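Local structure of insulinase family protease (Yersinia pestis, 3GO9) at residues A[73-78]-A[114-119]. The protein belongs to the insulinase (M16) family of zinc metallopeptidases but lacks the complete HxxEH motif, so its peptidase activity is uncertain. Numbering follows the deposited sequence.
Sequences LLPRLA and TLYSLS
With chi1 at -66°, Tyr116 sets CG anti to its own carbonyl carbon and beside the backbone N, and chi2 of -85° stands the ring nearly perpendicular to the CA-CB-CG plane. The phenol is thereby carried from strand 114-119 to Pro75 of helix 73-78, and the two side chains cross at about a right angle. Pro75 meets the far end of the ring obliquely: CB lies 3.6 Å from Tyr116 CE1 and 3.5 Å from Tyr116 OH. The pyrrolidine also sits against the hydroxyl through CG and CD, each 3.9 Å from Tyr116 OH. These spacings indicate van der Waals packing, and the phenol oxygen finds its polar partner elsewhere, in a hydrogen bond with the hydroxyl of Tyr207. That bond, together with the proline, probably limits where the end of the ring can lie.

Thr114, two residues earlier and on the same side of the strand, adds a looser contact, its CG2 4.4 Å from Pro75 CG. The small buried surface, 130 Å² over both segments, fits a contact carried mainly by one proline and one tyrosine. Helix and strand axes run at 22° to each other with a closest approach of 10.3 Å, a near-parallel helix-on-sheet packing.

In active M16 relatives this helix carries the HxxEH motif; Pro75 and Arg76 probably stand where those enzymes have the catalytic glutamate and second histidine, so the tyrosine packs against the glutamate's position. Near the zinc bound by His72, Asp158 and Ile160, Arg76 forms a salt bridge with Asp158. Strand 107-109 borders the contact, with Ala107 touching both Pro75 and Tyr116, while Leu135 and Thr138 of helix 125-140 pack on the tyrosine and helix 196-206 packs against Leu74.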
loop_
_atom_site.group_PDB
_atom_site.type_symbol
_atom_site.label_atom_id
_atom_site.label_comp_id
_atom_site.label_asym_id
_atom_site.label_seq_id
_atom_site.Cartn_x
_atom_site.Cartn_y
_atom_site.Cartn_z
ATOM N N LEU A 73 0.115 0.897 21.389
ATOM C CA LEU A 73 0.675 0.228 22.577
ATOM C C LEU A 73 0.302 -1.250 22.655
ATOM O O LEU A 73 1.110 -2.105 23.017
ATOM C CB LEU A 73 0.271 0.929 23.882
ATOM C CG LEU A 73 0.756 0.333 25.196
ATOM C CD1 LEU A 73 2.230 0.190 25.214
ATOM C CD2 LEU A 73 0.280 1.157 26.376
ATOM N N LEU A 74 -0.947 -1.569 22.287
ATOM C CA LEU A 74 -1.460 -2.934 22.450
ATOM C C LEU A 74 -0.520 -3.970 21.849
ATOM O O LEU A 74 -0.218 -4.940 22.507
ATOM C CB LEU A 74 -2.890 -3.072 21.904
ATOM C CG LEU A 74 -4.022 -2.295 22.576
ATOM C CD1 LEU A 74 -5.348 -2.410 21.776
ATOM C CD2 LEU A 74 -4.169 -2.769 24.025
ATOM N N PRO A 75 -0.062 -3.796 20.593
ATOM C CA PRO A 75 0.776 -4.860 20.082
ATOM C C PRO A 75 2.102 -5.012 20.789
ATOM O O PRO A 75 2.654 -6.135 20.797
ATOM C CB PRO A 75 0.984 -4.477 18.603
ATOM C CG PRO A 75 0.448 -3.163 18.453
ATOM C CD PRO A 75 -0.401 -2.811 19.551
ATOM N N ARG A 76 2.623 -3.936 21.398
ATOM C CA ARG A 76 3.861 -4.081 22.141
ATOM C C ARG A 76 3.649 -5.012 23.368
ATOM O O ARG A 76 4.533 -5.778 23.777
ATOM C CB ARG A 76 4.359 -2.709 22.591
ATOM C CG ARG A 76 5.838 -2.785 22.984
ATOM C CD ARG A 76 6.332 -1.453 23.492
ATOM N NE ARG A 76 6.372 -0.382 22.497
ATOM C CZ ARG A 76 7.035 0.752 22.710
ATOM N NH1 ARG A 76 7.677 0.940 23.861
ATOM N NH2 ARG A 76 7.038 1.729 21.799
ATOM N N LEU A 77 2.465 -4.956 23.952
ATOM C CA LEU A 77 2.120 -5.845 25.071
ATOM C C LEU A 77 2.251 -7.348 24.676
ATOM O O LEU A 77 2.789 -8.138 25.457
ATOM C CB LEU A 77 0.727 -5.516 25.637
ATOM C CG LEU A 77 0.537 -4.107 26.084
ATOM C CD1 LEU A 77 -0.941 -3.945 26.607
ATOM C CD2 LEU A 77 1.543 -3.642 27.165
ATOM N N ALA A 78 1.757 -7.673 23.490
ATOM C CA ALA A 78 1.741 -8.988 22.927
ATOM C C ALA A 78 3.173 -9.539 22.760
ATOM O O ALA A 78 3.369 -10.762 22.725
ATOM C CB ALA A 78 0.967 -9.020 21.550
ATOM N N THR A 114 -4.522 -2.107 12.366
ATOM C CA THR A 114 -3.291 -2.704 12.915
ATOM C C THR A 114 -3.015 -3.993 12.156
ATOM O O THR A 114 -3.918 -4.826 11.970
ATOM C CB THR A 114 -3.529 -3.030 14.380
ATOM O OG1 THR A 114 -3.776 -1.791 15.061
ATOM C CG2 THR A 114 -2.330 -3.674 15.076
ATOM N N LEU A 115 -1.767 -4.223 11.790
ATOM C CA LEU A 115 -1.380 -5.385 10.995
ATOM C C LEU A 115 -0.308 -6.132 11.764
ATOM O O LEU A 115 0.796 -5.564 11.997
ATOM C CB LEU A 115 -0.807 -4.936 9.646
ATOM C CG LEU A 115 -0.162 -6.033 8.773
ATOM C CD1 LEU A 115 -1.243 -6.970 8.325
ATOM C CD2 LEU A 115 0.563 -5.460 7.545
ATOM N N TYR A 116 -0.611 -7.398 12.144
ATOM C CA TYR A 116 0.354 -8.309 12.763
ATOM C C TYR A 116 0.946 -9.208 11.689
ATOM O O TYR A 116 0.220 -9.725 10.853
ATOM C CB TYR A 116 -0.321 -9.188 13.822
ATOM C CG TYR A 116 -0.820 -8.392 15.022
ATOM C CD1 TYR A 116 -0.002 -8.103 16.044
ATOM C CD2 TYR A 116 -2.125 -7.874 15.062
ATOM C CE1 TYR A 116 -0.459 -7.437 17.163
ATOM C CE2 TYR A 116 -2.559 -7.103 16.157
ATOM C CZ TYR A 116 -1.722 -6.922 17.202
ATOM O OH TYR A 116 -2.034 -6.153 18.322
ATOM N N SER A 117 2.266 -9.447 11.745
ATOM C CA SER A 117 2.936 -10.190 10.690
ATOM C C SER A 117 3.887 -11.219 11.269
ATOM O O SER A 117 4.774 -10.871 12.065
ATOM C CB SER A 117 3.728 -9.277 9.749
ATOM O OG SER A 117 2.939 -8.250 9.114
ATOM N N LEU A 118 3.757 -12.451 10.797
ATOM C CA LEU A 118 4.695 -13.539 11.078
ATOM C C LEU A 118 5.115 -14.222 9.763
ATOM O O LEU A 118 4.320 -14.359 8.817
ATOM C CB LEU A 118 4.097 -14.563 12.033
ATOM C CG LEU A 118 4.151 -14.163 13.504
ATOM C CD1 LEU A 118 3.092 -14.812 14.375
ATOM C CD2 LEU A 118 5.530 -14.569 14.050
ATOM N N SER A 119 6.362 -14.670 9.694
ATOM C CA SER A 119 6.925 -15.344 8.536
ATOM C C SER A 119 7.659 -16.550 9.102
ATOM O O SER A 119 8.639 -16.353 9.850
ATOM C CB SER A 119 7.961 -14.424 7.844
ATOM O OG SER A 119 8.700 -15.134 6.832
#